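Local coordinates for particle-associated lyase (Acinetobacter bacteriophage AP22, PDB 4Y9V), which probably cleaves the capsular polysaccharide of Acinetobacter baumannii as a lyase of the phage tailspike, and binds a capsular saccharide, at residues T519-V530 with F614-I625. Numbering follows the deposited sequence.
Sequences TRQMLQQGVVSV and FNLYWESGIREI
Extended from CG to NE, the chain of Arg520 carries its guanidinium across to the C-terminal residue, whereas Arg623, bent at chi2 and chi3, folds back until its guanidinium face lies over Arg520 CD. The case illustrates how side-chain bonds can extend a strand pairing beyond its last backbone bond. Arg520 holds the main-chain O of Ile625 side-on, from NE at 3.0 Å and NH2 at 2.9 Å, with that oxygen in the guanidinium plane. Arg623 NH1 sits over one face of the Arg520 group, the two planes being 13° apart; a water site, modelled at two alternative positions, lies between the two groups, and the terminal carboxylate, which also meets Lys547 of the third subunit, probably eases their like charge. Nearby, Glu624 OE1 accepts two bonds from Thr519: the backbone N donates to the anti lone pair of OE1 (2.8 Å), while OG1 comes from above the carboxylate plane. Gln521 NE2 donates almost straight to the same OG1, and Glu624 OE2 pairs with Lys552.

From this end the strands run antiparallel, joined by paired backbone hydrogen bonds, and a beta bulge between Gln521 and Gln524 shifts the register by one. Farther along, Trp618 turns CG between its backbone N and carbonyl carbon (chi1 60°), which lays the indole flat over the partner main chain, Gly526 N lying 3.4 Å above the ring plane. A water links Trp618 NE1 to Val527 O. Val527 CG2 packs on Tyr617 CE1, and Val530 CG2 makes a CH-pi contact 3.9 Å from the Phe614 ring centroid.

Strand 518-531 also pairs in parallel with strand 486-496, so this antiparallel pairing of strands far apart in sequence is consistent with a junction between the pectin lyase-like beta-helix and the C-terminal Ig-like region of a trimeric tailspike.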
ATOM      1  N   THR A 519     -27.955   7.087  -7.894  1.00  5.12           N
ATOM      2  CA  THR A 519     -27.278   5.810  -7.771  1.00  5.25           C
ATOM      3  C   THR A 519     -26.615   5.403  -9.058  1.00  5.36           C
ATOM      4  O   THR A 519     -26.992   5.798 -10.145  1.00  6.08           O
ATOM      5  CB  THR A 519     -28.234   4.700  -7.293  1.00  5.67           C
ATOM      6  OG1 THR A 519     -29.096   4.298  -8.330  1.00  6.39           O
ATOM      7  CG2 THR A 519     -28.968   5.089  -6.028  1.00  6.47           C
ATOM      8  N   ARG A 520     -25.596   4.524  -8.912  1.00  4.85           N
ATOM      9  CA  ARG A 520     -25.106   3.696  -9.995  1.00  4.82           C
ATOM     10  C   ARG A 520     -25.239   2.273  -9.516  1.00  4.83           C
ATOM     11  O   ARG A 520     -24.777   1.940  -8.422  1.00  6.49           O
ATOM     12  CB  ARG A 520     -23.667   3.995 -10.376  1.00  5.75           C
ATOM     13  CG  ARG A 520     -23.379   5.338 -10.937  1.00  6.95           C
ATOM     14  CD  ARG A 520     -21.916   5.554 -11.225  1.00  8.05           C
ATOM     15  NE  ARG A 520     -21.680   6.866 -11.773  1.00  7.65           N
ATOM     16  CZ  ARG A 520     -20.487   7.403 -12.050  1.00  8.04           C
ATOM     17  NH1 ARG A 520     -19.440   6.706 -11.843  1.00  8.41           N
ATOM     18  NH2 ARG A 520     -20.398   8.642 -12.482  1.00  8.54           N
ATOM     19  N   GLN A 521     -25.915   1.430 -10.297  1.00  4.71           N
ATOM     20  CA  GLN A 521     -26.157   0.049  -9.936  1.00  4.78           C
ATOM     21  C   GLN A 521     -25.703  -0.832 -11.090  1.00  4.65           C
ATOM     22  O   GLN A 521     -26.050  -0.596 -12.247  1.00  5.53           O
ATOM     23  CB  GLN A 521     -27.643  -0.177  -9.586  1.00  5.00           C
ATOM     24  CG  GLN A 521     -28.092   0.752  -8.463  1.00  6.12           C
ATOM     25  CD  GLN A 521     -29.513   0.543  -7.991  1.00  5.41           C
ATOM     26  OE1 GLN A 521     -29.946  -0.590  -7.743  1.00  6.07           O
ATOM     27  NE2 GLN A 521     -30.235   1.635  -7.834  1.00  5.74           N
ATOM     28  N   MET A 522     -24.914  -1.844 -10.733  1.00  4.82           N
ATOM     29  CA  MET A 522     -24.166  -2.691 -11.657  1.00  4.99           C
ATOM     30  C   MET A 522     -25.015  -3.170 -12.825  1.00  4.77           C
ATOM     31  O   MET A 522     -26.118  -3.683 -12.650  1.00  5.38           O
ATOM     32  CB  MET A 522     -23.601  -3.907 -10.894  1.00  5.12           C
ATOM     33  CG  MET A 522     -22.653  -4.733 -11.755  1.00  5.15           C
ATOM     34  SD  MET A 522     -21.703  -5.953 -10.820  1.00  5.20           S
ATOM     35  CE  MET A 522     -23.010  -7.083 -10.323  1.00  6.64           C
ATOM     36  N   LEU A 523     -24.432  -3.048 -14.010  1.00  5.38           N
ATOM     37  CA  LEU A 523     -25.076  -3.554 -15.215  0.54  6.69           C
ATOM     38  C   LEU A 523     -25.109  -5.074 -15.192  1.00  6.99           C
ATOM     39  O   LEU A 523     -24.262  -5.760 -14.636  1.00 10.48           O
ATOM     40  CB  LEU A 523     -24.437  -3.019 -16.511  0.54 10.07           C
ATOM     41  CG  LEU A 523     -24.818  -1.577 -17.027  0.54 14.20           C
ATOM     42  CD1 LEU A 523     -26.085  -1.382 -17.886  0.54 13.09           C
ATOM     43  CD2 LEU A 523     -24.849  -0.556 -15.869  0.54 11.68           C
ATOM     44  N   GLN A 524     -26.156  -5.604 -15.823  1.00  5.97           N
ATOM     45  CA  GLN A 524     -26.326  -7.032 -16.094  1.00  5.86           C
ATOM     46  C   GLN A 524     -26.690  -7.174 -17.582  1.00  5.00           C
ATOM     47  O   GLN A 524     -27.151  -6.211 -18.205  1.00  5.73           O
ATOM     48  CB  GLN A 524     -27.373  -7.665 -15.205  1.00  6.09           C
ATOM     49  CG  GLN A 524     -26.946  -7.671 -13.731  1.00  7.18           C
ATOM     50  CD  GLN A 524     -28.047  -8.075 -12.806  1.00  6.69           C
ATOM     51  OE1 GLN A 524     -28.222  -9.275 -12.483  1.00  7.57           O
ATOM     52  NE2 GLN A 524     -28.809  -7.102 -12.340  1.00  7.09           N
ATOM     53  N   GLN A 525     -26.493  -8.347 -18.149  0.62  5.11           N
ATOM     54  CA  GLN A 525     -26.872  -8.544 -19.551  0.62  5.12           C
ATOM     55  C   GLN A 525     -26.934 -10.028 -19.801  0.62  5.19           C
ATOM     56  O   GLN A 525     -26.353 -10.842 -19.081  0.62  6.25           O
ATOM     57  CB  GLN A 525     -25.877  -7.893 -20.516  0.62  5.60           C
ATOM     58  CG  GLN A 525     -24.424  -8.351 -20.288  0.62  7.25           C
ATOM     59  CD  GLN A 525     -23.554  -7.778 -21.363  0.62  8.65           C
ATOM     60  OE1 GLN A 525     -23.214  -8.488 -22.294  0.62 12.64           O
ATOM     61  NE2 GLN A 525     -23.128  -6.532 -21.269  0.62 14.18           N
ATOM     62  N   GLY A 526     -27.610 -10.381 -20.912  1.00  5.11           N
ATOM     63  CA  GLY A 526     -27.746 -11.775 -21.274  1.00  5.31           C
ATOM     64  C   GLY A 526     -28.379 -11.939 -22.630  1.00  5.23           C
ATOM     65  O   GLY A 526     -28.661 -10.993 -23.364  1.00  5.77           O
ATOM     66  N   VAL A 527     -28.584 -13.230 -22.946  1.00  5.90           N
ATOM     67  CA  VAL A 527     -29.152 -13.684 -24.205  1.00  5.75           C
ATOM     68  C   VAL A 527     -30.232 -14.725 -23.884  1.00  6.21           C
ATOM     69  O   VAL A 527     -30.085 -15.499 -22.927  1.00  6.82           O
ATOM     70  CB  VAL A 527     -28.082 -14.283 -25.145  1.00  6.78           C
ATOM     71  CG1 VAL A 527     -27.326 -15.450 -24.519  1.00  8.65           C
ATOM     72  CG2 VAL A 527     -28.688 -14.668 -26.509  1.00  8.30           C
ATOM     73  N   VAL A 528     -31.243 -14.784 -24.714  1.00  6.16           N
ATOM     74  CA  VAL A 528     -32.234 -15.866 -24.648  1.00  6.77           C
ATOM     75  C   VAL A 528     -32.670 -16.184 -26.063  1.00  6.44           C
ATOM     76  O   VAL A 528     -33.099 -15.321 -26.820  1.00  7.36           O
ATOM     77  CB  VAL A 528     -33.419 -15.458 -23.750  1.00  8.83           C
ATOM     78  CG1 VAL A 528     -34.066 -14.119 -24.141  1.00 10.22           C
ATOM     79  CG2 VAL A 528     -34.420 -16.563 -23.651  1.00 11.91           C
ATOM     80  N   SER A 529     -32.603 -17.482 -26.402  1.00  6.65           N
ATOM     81  CA  SER A 529     -33.139 -17.947 -27.689  0.71  6.89           C
ATOM     82  C   SER A 529     -34.659 -18.041 -27.580  1.00  6.81           C
ATOM     83  O   SER A 529     -35.183 -18.545 -26.559  1.00  8.30           O
ATOM     84  CB  SER A 529     -32.564 -19.319 -28.032  0.71  8.77           C
ATOM     85  OG  SER A 529     -33.256 -19.889 -29.140  0.71  8.46           O
ATOM     86  N   VAL A 530     -35.343 -17.585 -28.595  1.00  6.35           N
ATOM     87  CA  VAL A 530     -36.803 -17.702 -28.709  1.00  6.71           C
ATOM     88  C   VAL A 530     -37.121 -18.340 -30.057  1.00  6.31           C
ATOM     89  O   VAL A 530     -36.343 -18.263 -31.013  1.00  6.82           O
ATOM     90  CB  VAL A 530     -37.529 -16.362 -28.545  1.00  7.80           C
ATOM     91  CG1 VAL A 530     -37.304 -15.808 -27.146  1.00 10.03           C
ATOM     92  CG2 VAL A 530     -37.143 -15.367 -29.611  1.00  8.31           C
ATOM     93  N   PHE A 614     -34.232 -17.595 -32.978  1.00  6.06           N
ATOM     94  CA  PHE A 614     -33.270 -16.492 -33.014  1.00  6.17           C
ATOM     95  C   PHE A 614     -33.033 -16.016 -31.596  1.00  5.58           C
ATOM     96  O   PHE A 614     -33.683 -16.476 -30.657  1.00  6.67           O
ATOM     97  CB  PHE A 614     -33.740 -15.394 -33.980  1.00  6.93           C
ATOM     98  CG  PHE A 614     -35.132 -14.855 -33.613  1.00  7.03           C
ATOM     99  CD1 PHE A 614     -35.255 -13.805 -32.739  1.00  8.23           C
ATOM    100  CD2 PHE A 614     -36.253 -15.428 -34.165  1.00  7.77           C
ATOM    101  CE1 PHE A 614     -36.524 -13.342 -32.397  1.00  9.60           C
ATOM    102  CE2 PHE A 614     -37.513 -14.967 -33.831  1.00  8.71           C
ATOM    103  CZ  PHE A 614     -37.643 -13.916 -32.945  1.00  9.00           C
ATOM    104  N   ASN A 615     -32.108 -15.082 -31.443  1.00  5.31           N
ATOM    105  CA  ASN A 615     -31.763 -14.555 -30.119  1.00  5.19           C
ATOM    106  C   ASN A 615     -32.399 -13.207 -29.829  1.00  4.91           C
ATOM    107  O   ASN A 615     -32.470 -12.321 -30.691  1.00  5.43           O
ATOM    108  CB  ASN A 615     -30.251 -14.393 -30.020  1.00  5.27           C
ATOM    109  CG  ASN A 615     -29.531 -15.707 -29.808  1.00  5.29           C
ATOM    110  OD1 ASN A 615     -30.035 -16.599 -29.133  1.00  6.27           O
ATOM    111  ND2 ASN A 615     -28.325 -15.780 -30.382  1.00  6.11           N
ATOM    112  N   LEU A 616     -32.763 -13.046 -28.563  1.00  4.94           N
ATOM    113  CA  LEU A 616     -33.017 -11.758 -27.955  1.00  5.18           C
ATOM    114  C   LEU A 616     -31.906 -11.506 -26.926  1.00  5.22           C
ATOM    115  O   LEU A 616     -31.509 -12.391 -26.200  1.00  7.71           O
ATOM    116  CB  LEU A 616     -34.398 -11.669 -27.303  1.00  5.64           C
ATOM    117  CG  LEU A 616     -35.536 -11.662 -28.294  1.00  7.71           C
ATOM    118  CD1 LEU A 616     -36.866 -11.865 -27.637  1.00  7.89           C
ATOM    119  CD2 LEU A 616     -35.570 -10.263 -28.978  1.00 19.07           C
ATOM    120  N   TYR A 617     -31.447 -10.266 -26.893  1.00  5.13           N
ATOM    121  CA  TYR A 617     -30.402  -9.820 -25.989  1.00  5.32           C
ATOM    122  C   TYR A 617     -30.954  -8.712 -25.122  1.00  5.24           C
ATOM    123  O   TYR A 617     -31.816  -7.933 -25.548  1.00  6.06           O
ATOM    124  CB  TYR A 617     -29.198  -9.308 -26.763  1.00  5.53           C
ATOM    125  CG  TYR A 617     -28.589 -10.325 -27.672  1.00  5.56           C
ATOM    126  CD1 TYR A 617     -27.667 -11.234 -27.183  1.00  5.49           C
ATOM    127  CD2 TYR A 617     -28.910 -10.391 -29.032  1.00  5.99           C
ATOM    128  CE1 TYR A 617     -27.075 -12.185 -28.006  1.00  5.64           C
ATOM    129  CE2 TYR A 617     -28.311 -11.320 -29.863  1.00  6.04           C
ATOM    130  CZ  TYR A 617     -27.373 -12.208 -29.365  1.00  5.65           C
ATOM    131  OH  TYR A 617     -26.794 -13.086 -30.231  1.00  6.10           O
ATOM    132  N   TRP A 618     -30.407  -8.577 -23.911  1.00  5.45           N
ATOM    133  CA  TRP A 618     -30.850  -7.554 -23.002  1.00  5.61           C
ATOM    134  C   TRP A 618     -29.672  -7.066 -22.158  1.00  5.09           C
ATOM    135  O   TRP A 618     -28.717  -7.802 -21.903  1.00  5.24           O
ATOM    136  CB  TRP A 618     -32.016  -8.059 -22.091  1.00  6.24           C
ATOM    137  CG  TRP A 618     -31.595  -9.240 -21.256  1.00  6.26           C
ATOM    138  CD1 TRP A 618     -31.604 -10.562 -21.604  1.00  6.47           C
ATOM    139  CD2 TRP A 618     -31.003  -9.177 -19.962  1.00  6.14           C
ATOM    140  NE1 TRP A 618     -31.078 -11.337 -20.617  1.00  7.12           N
ATOM    141  CE2 TRP A 618     -30.701 -10.494 -19.576  1.00  6.53           C
ATOM    142  CE3 TRP A 618     -30.703  -8.140 -19.047  1.00  6.30           C
ATOM    143  CZ2 TRP A 618     -30.107 -10.804 -18.342  1.00  7.58           C
ATOM    144  CZ3 TRP A 618     -30.110  -8.454 -17.851  1.00  7.34           C
ATOM    145  CH2 TRP A 618     -29.829  -9.769 -17.488  1.00  8.05           C
ATOM    146  N   GLU A 619     -29.825  -5.827 -21.697  0.60  5.42           N
ATOM    147  CA  GLU A 619     -28.911  -5.222 -20.746  0.60  5.02           C
ATOM    148  C   GLU A 619     -29.707  -4.362 -19.780  0.60  5.01           C
ATOM    149  O   GLU A 619     -30.600  -3.628 -20.217  0.60  6.99           O
ATOM    150  CB  GLU A 619     -27.865  -4.359 -21.474  0.60  6.40           C
ATOM    151  CG  GLU A 619     -26.792  -3.830 -20.541  0.60  8.62           C
ATOM    152  CD  GLU A 619     -25.684  -3.152 -21.262  0.60 13.02           C
ATOM    153  OE1 GLU A 619     -25.433  -1.983 -20.805  0.60 21.72           O
ATOM    154  OE2 GLU A 619     -25.116  -3.691 -22.221  0.60 21.37           O
ATOM    155  N   SER A 620     -29.387  -4.445 -18.498  1.00  5.40           N
ATOM    156  CA  SER A 620     -30.015  -3.622 -17.482  1.00  5.40           C
ATOM    157  C   SER A 620     -28.949  -2.809 -16.746  1.00  5.32           C
ATOM    158  O   SER A 620     -27.795  -3.239 -16.627  1.00  6.06           O
ATOM    159  CB  SER A 620     -30.750  -4.490 -16.480  1.00  6.06           C
ATOM    160  OG  SER A 620     -29.909  -5.404 -15.798  1.00  5.87           O
ATOM    161  N   GLY A 621     -29.352  -1.686 -16.173  1.00  5.67           N
ATOM    162  CA  GLY A 621     -28.440  -0.903 -15.348  1.00  5.45           C
ATOM    163  C   GLY A 621     -29.133   0.349 -14.849  1.00  4.92           C
ATOM    164  O   GLY A 621     -30.205   0.703 -15.321  1.00  5.21           O
ATOM    165  N   ILE A 622     -28.463   1.041 -13.906  1.00  5.11           N
ATOM    166  CA  ILE A 622     -28.908   2.370 -13.456  1.00  5.01           C
ATOM    167  C   ILE A 622     -27.650   3.237 -13.324  1.00  5.05           C
ATOM    168  O   ILE A 622     -26.678   2.800 -12.693  1.00  5.55           O
ATOM    169  CB  ILE A 622     -29.690   2.315 -12.131  1.00  5.22           C
ATOM    170  CG1 ILE A 622     -30.959   1.499 -12.310  1.00  5.84           C
ATOM    171  CG2 ILE A 622     -29.956   3.724 -11.629  1.00  6.54           C
ATOM    172  CD1 ILE A 622     -31.749   1.240 -11.032  1.00  6.67           C
ATOM    173  N   ARG A 623     -27.655   4.417 -13.920  0.57  5.48           N
ATOM    174  CA  ARG A 623     -26.560   5.383 -13.908  0.57  5.60           C
ATOM    175  C   ARG A 623     -27.098   6.796 -13.731  0.57  5.49           C
ATOM    176  O   ARG A 623     -27.425   7.476 -14.710  0.57  7.84           O
ATOM    177  CB  ARG A 623     -25.723   5.350 -15.197  0.57  6.61           C
ATOM    178  CG  ARG A 623     -25.124   4.000 -15.509  0.57  6.94           C
ATOM    179  CD  ARG A 623     -24.026   3.543 -14.592  0.57  7.30           C
ATOM    180  NE  ARG A 623     -22.812   4.361 -14.722  0.57  7.86           N
ATOM    181  CZ  ARG A 623     -21.595   4.008 -14.342  0.57  8.10           C
ATOM    182  NH1 ARG A 623     -20.571   4.816 -14.532  0.57 16.51           N
ATOM    183  NH2 ARG A 623     -21.392   2.840 -13.802  0.57  9.34           N
ATOM    184  N   GLU A 624     -27.230   7.280 -12.506  1.00  6.31           N
ATOM    185  CA  GLU A 624     -27.901   8.569 -12.238  1.00  6.46           C
ATOM    186  C   GLU A 624     -26.970   9.682 -11.786  1.00  7.81           C
ATOM    187  O   GLU A 624     -27.449  10.810 -11.476  1.00 10.01           O
ATOM    188  CB  GLU A 624     -28.953   8.395 -11.145  1.00  6.87           C
ATOM    189  CG  GLU A 624     -30.051   7.433 -11.512  1.00  7.71           C
ATOM    190  CD  GLU A 624     -30.929   6.977 -10.368  1.00  8.26           C
ATOM    191  OE1 GLU A 624     -30.441   6.773  -9.227  1.00  8.20           O
ATOM    192  OE2 GLU A 624     -32.115   6.699 -10.653  1.00 14.32           O
ATOM    193  N   ILE A 625     -25.699   9.469 -11.646  0.70  8.37           N
ATOM    194  CA  ILE A 625     -24.794  10.559 -11.194  0.70  6.92           C
ATOM    195  C   ILE A 625     -23.494  10.408 -11.949  0.70  6.70           C
ATOM    196  O   ILE A 625     -23.209   9.326 -12.482  0.70  7.89           O
ATOM    197  CB  ILE A 625     -24.585  10.473  -9.696  0.70  6.90           C
ATOM    198  CG1 ILE A 625     -23.871  11.706  -9.149  0.70  7.44           C
ATOM    199  CG2 ILE A 625     -23.919   9.207  -9.303  0.70  7.74           C
ATOM    200  CD1 ILE A 625     -23.833  11.750  -7.630  0.70  7.92           C
ATOM    201  OXT ILE A 625     -22.738  11.430 -11.972  0.70  7.60           O
TER
HETATM  202  O   HOH W   1     -18.826   4.128 -11.929  0.42  9.74           O
HETATM  203  O   HOH W   2     -19.073   3.502 -12.294  0.58 13.15           O
HETATM  204  O   HOH W   3     -30.965 -14.267 -20.472  1.00 11.22           O